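Local coordinates for putative lipoprotein (Clostridium perfringens ATCC 13124, PDB 4R7R), which is of unknown function, but is a putative lipoprotein of an uncharacterised family (DUF4883) and may bind lipid, at residues K51-S56 with L105-I110. Sequence-based numbering, arbitrary orientation.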
ATOM      1  N   LYS A  51       3.719   0.903  10.896  1.00 39.38           N
ATOM      2  CA  LYS A  51       4.485   0.925  12.136  1.00 44.23           C
ATOM      3  C   LYS A  51       5.689  -0.010  12.037  1.00 42.80           C
ATOM      4  O   LYS A  51       6.673   0.154  12.758  1.00 36.36           O
ATOM      5  CB  LYS A  51       3.606   0.534  13.329  1.00 37.32           C
ATOM      6  CG  LYS A  51       2.638   1.623  13.789  1.00 45.28           C
ATOM      7  CD  LYS A  51       1.588   1.056  14.752  1.00 49.81           C
ATOM      8  CE  LYS A  51       1.088   2.094  15.765  1.00 57.09           C
ATOM      9  NZ  LYS A  51       0.298   3.202  15.157  1.00 56.90           N
ATOM     10  N   SER A  52       5.605  -0.985  11.137  1.00 30.19           N
ATOM     11  CA  SER A  52       6.659  -1.984  11.008  1.00 36.22           C
ATOM     12  C   SER A  52       7.748  -1.543  10.009  1.00 34.72           C
ATOM     13  O   SER A  52       8.841  -2.121   9.970  1.00 35.52           O
ATOM     14  CB  SER A  52       6.064  -3.333  10.591  1.00 29.72           C
ATOM     15  OG  SER A  52       5.765  -3.352   9.198  1.00 37.54           O
ATOM     16  N   LEU A  53       7.453  -0.521   9.208  1.00 33.61           N
ATOM     17  CA  LEU A  53       8.412  -0.056   8.198  1.00 33.80           C
ATOM     18  C   LEU A  53       9.670   0.555   8.807  1.00 36.44           C
ATOM     19  O   LEU A  53       9.607   1.475   9.635  1.00 38.35           O
ATOM     20  CB  LEU A  53       7.778   0.983   7.259  1.00 30.44           C
ATOM     21  CG  LEU A  53       6.611   0.512   6.406  1.00 27.28           C
ATOM     22  CD1 LEU A  53       6.149   1.631   5.490  1.00 22.21           C
ATOM     23  CD2 LEU A  53       6.984  -0.736   5.637  1.00 17.85           C
ATOM     24  N   LYS A  54      10.813   0.046   8.372  1.00 37.32           N
ATOM     25  CA  LYS A  54      12.078   0.695   8.651  1.00 42.19           C
ATOM     26  C   LYS A  54      12.466   1.509   7.417  1.00 41.51           C
ATOM     27  O   LYS A  54      11.912   1.310   6.331  1.00 39.48           O
ATOM     28  CB  LYS A  54      13.153  -0.333   8.999  1.00 48.28           C
ATOM     29  CG  LYS A  54      12.758  -1.300  10.114  1.00 55.25           C
ATOM     30  CD  LYS A  54      13.513  -2.625   9.991  1.00 59.84           C
ATOM     31  CE  LYS A  54      13.533  -3.408  11.315  1.00 67.63           C
ATOM     32  NZ  LYS A  54      12.197  -3.979  11.703  1.00 69.65           N
ATOM     33  N   ASP A  55      13.424   2.410   7.582  1.00 44.10           N
ATOM     34  CA  ASP A  55      13.843   3.303   6.505  1.00 43.86           C
ATOM     35  C   ASP A  55      14.448   2.577   5.299  1.00 38.48           C
ATOM     36  O   ASP A  55      14.358   3.059   4.169  1.00 35.37           O
ATOM     37  CB  ASP A  55      14.842   4.326   7.045  1.00 52.23           C
ATOM     38  CG  ASP A  55      14.459   4.840   8.424  1.00 61.17           C
ATOM     39  OD1 ASP A  55      13.958   5.989   8.521  1.00 64.16           O
ATOM     40  OD2 ASP A  55      14.658   4.083   9.410  1.00 65.11           O
ATOM     41  N   SER A  56      15.064   1.426   5.537  1.00 36.54           N
ATOM     42  CA  SER A  56      15.667   0.649   4.459  1.00 36.30           C
ATOM     43  C   SER A  56      14.623  -0.018   3.558  1.00 34.75           C
ATOM     44  O   SER A  56      14.964  -0.582   2.520  1.00 36.68           O
ATOM     45  CB  SER A  56      16.601  -0.408   5.043  1.00 38.26           C
ATOM     46  OG  SER A  56      15.923  -1.187   6.016  1.00 40.69           O
ATOM     47  N   LEU A 105       8.541   0.947  -2.081  1.00 24.53           N
ATOM     48  CA  LEU A 105       8.977   0.170  -0.937  1.00 25.83           C
ATOM     49  C   LEU A 105       9.173  -1.289  -1.327  1.00 30.00           C
ATOM     50  O   LEU A 105       8.392  -1.829  -2.109  1.00 30.75           O
ATOM     51  CB  LEU A 105       7.968   0.259   0.211  1.00 22.25           C
ATOM     52  CG  LEU A 105       7.411   1.603   0.695  1.00 20.97           C
ATOM     53  CD1 LEU A 105       6.358   2.168  -0.227  1.00 18.81           C
ATOM     54  CD2 LEU A 105       6.805   1.425   2.078  1.00 21.26           C
ATOM     55  N   SER A 106      10.221  -1.909  -0.789  1.00 31.00           N
ATOM     56  CA  SER A 106      10.348  -3.360  -0.776  1.00 31.22           C
ATOM     57  C   SER A 106       9.964  -3.864   0.613  1.00 32.97           C
ATOM     58  O   SER A 106      10.394  -3.302   1.626  1.00 33.83           O
ATOM     59  CB  SER A 106      11.768  -3.797  -1.130  1.00 31.03           C
ATOM     60  OG  SER A 106      11.922  -5.203  -0.972  1.00 31.15           O
ATOM     61  N   LEU A 107       9.165  -4.928   0.660  1.00 33.85           N
ATOM     62  CA  LEU A 107       8.617  -5.432   1.922  1.00 32.55           C
ATOM     63  C   LEU A 107       9.176  -6.776   2.320  1.00 34.98           C
ATOM     64  O   LEU A 107       8.526  -7.509   3.052  1.00 36.47           O
ATOM     65  CB  LEU A 107       7.087  -5.557   1.840  1.00 29.05           C
ATOM     66  CG  LEU A 107       6.333  -4.271   1.516  1.00 27.67           C
ATOM     67  CD1 LEU A 107       4.812  -4.465   1.617  1.00 28.13           C
ATOM     68  CD2 LEU A 107       6.804  -3.170   2.436  1.00 27.16           C
ATOM     69  N   LYS A 108      10.359  -7.122   1.843  1.00 37.88           N
ATOM     70  CA  LYS A 108      10.892  -8.447   2.136  1.00 42.33           C
ATOM     71  C   LYS A 108      11.195  -8.670   3.631  1.00 44.60           C
ATOM     72  O   LYS A 108      10.977  -9.776   4.155  1.00 46.32           O
ATOM     73  CB  LYS A 108      12.138  -8.712   1.291  1.00 45.17           C
ATOM     74  CG  LYS A 108      11.795  -9.157  -0.111  1.00 46.76           C
ATOM     75  CD  LYS A 108      12.759  -8.603  -1.141  1.00 49.43           C
ATOM     76  CE  LYS A 108      12.280  -8.925  -2.551  1.00 49.18           C
ATOM     77  NZ  LYS A 108      11.873 -10.361  -2.677  1.00 50.29           N
ATOM     78  N   ASP A 109      11.664  -7.639   4.329  1.00 44.25           N
ATOM     79  CA  ASP A 109      12.057  -7.834   5.729  1.00 46.38           C
ATOM     80  C   ASP A 109      10.925  -7.620   6.756  1.00 41.27           C
ATOM     81  O   ASP A 109      11.118  -7.861   7.944  1.00 42.00           O
ATOM     82  CB  ASP A 109      13.260  -6.926   6.084  1.00 51.44           C
ATOM     83  CG  ASP A 109      12.962  -5.434   5.911  1.00 52.84           C
ATOM     84  OD1 ASP A 109      13.901  -4.614   6.063  1.00 55.69           O
ATOM     85  OD2 ASP A 109      11.803  -5.072   5.620  1.00 51.59           O
ATOM     86  N   ILE A 110       9.751  -7.179   6.322  1.00 36.19           N
ATOM     87  CA  ILE A 110       8.703  -6.864   7.294  1.00 34.89           C
ATOM     88  C   ILE A 110       8.029  -8.140   7.777  1.00 34.16           C
ATOM     89  O   ILE A 110       8.122  -9.173   7.118  1.00 34.16           O
ATOM     90  CB  ILE A 110       7.643  -5.901   6.723  1.00 31.38           C
ATOM     91  CG1 ILE A 110       6.767  -6.620   5.721  1.00 29.75           C
ATOM     92  CG2 ILE A 110       8.297  -4.629   6.152  1.00 31.08           C
ATOM     93  CD1 ILE A 110       5.402  -6.066   5.693  1.00 28.87           C
TER
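S52 and I110 bring the two backbones nearest, their CA atoms 6.5 Å apart, whereas S56 CA and S106 CA stand 8.5 Å apart; no hydrogen bond joins segments 51-56 and 105-110. L53 carries the contact with both methyls. Its CD1 meets L105 CD2 at 3.5 Å, the two side chains crossing at about a right angle, while CD2 approaches L107 CD2 at 4.0 Å and I110 CG2 at 4.1 Å. CG anti to the carbonyl carbon and beside the backbone N (chi1 -63°) turns the two methyls of L53 to these partners, alongside I110 and pointing the same way. S52 OG rests against I110 CB at 4.0 Å, but its polar partner is the carbonyl oxygen of L49, three residues earlier. At the more exposed edge, S56 OG comes to 4.0 Å from D109 OD1 without a hydrogen bond between them, and K54 NZ lies 5.9 Å from the same oxygen, too far for a salt bridge; D109 OD2 instead accepts a hydrogen bond from N57 ND2. F58 on strand 58-59 touches both L53 and L105, and I91 on strand 90-95 backs L105 and L107. The contact thus packs the exit from helix 45-52 against the end of strand 103-106 and the turn beyond it, at the 58-59 edge of the antiparallel sheet.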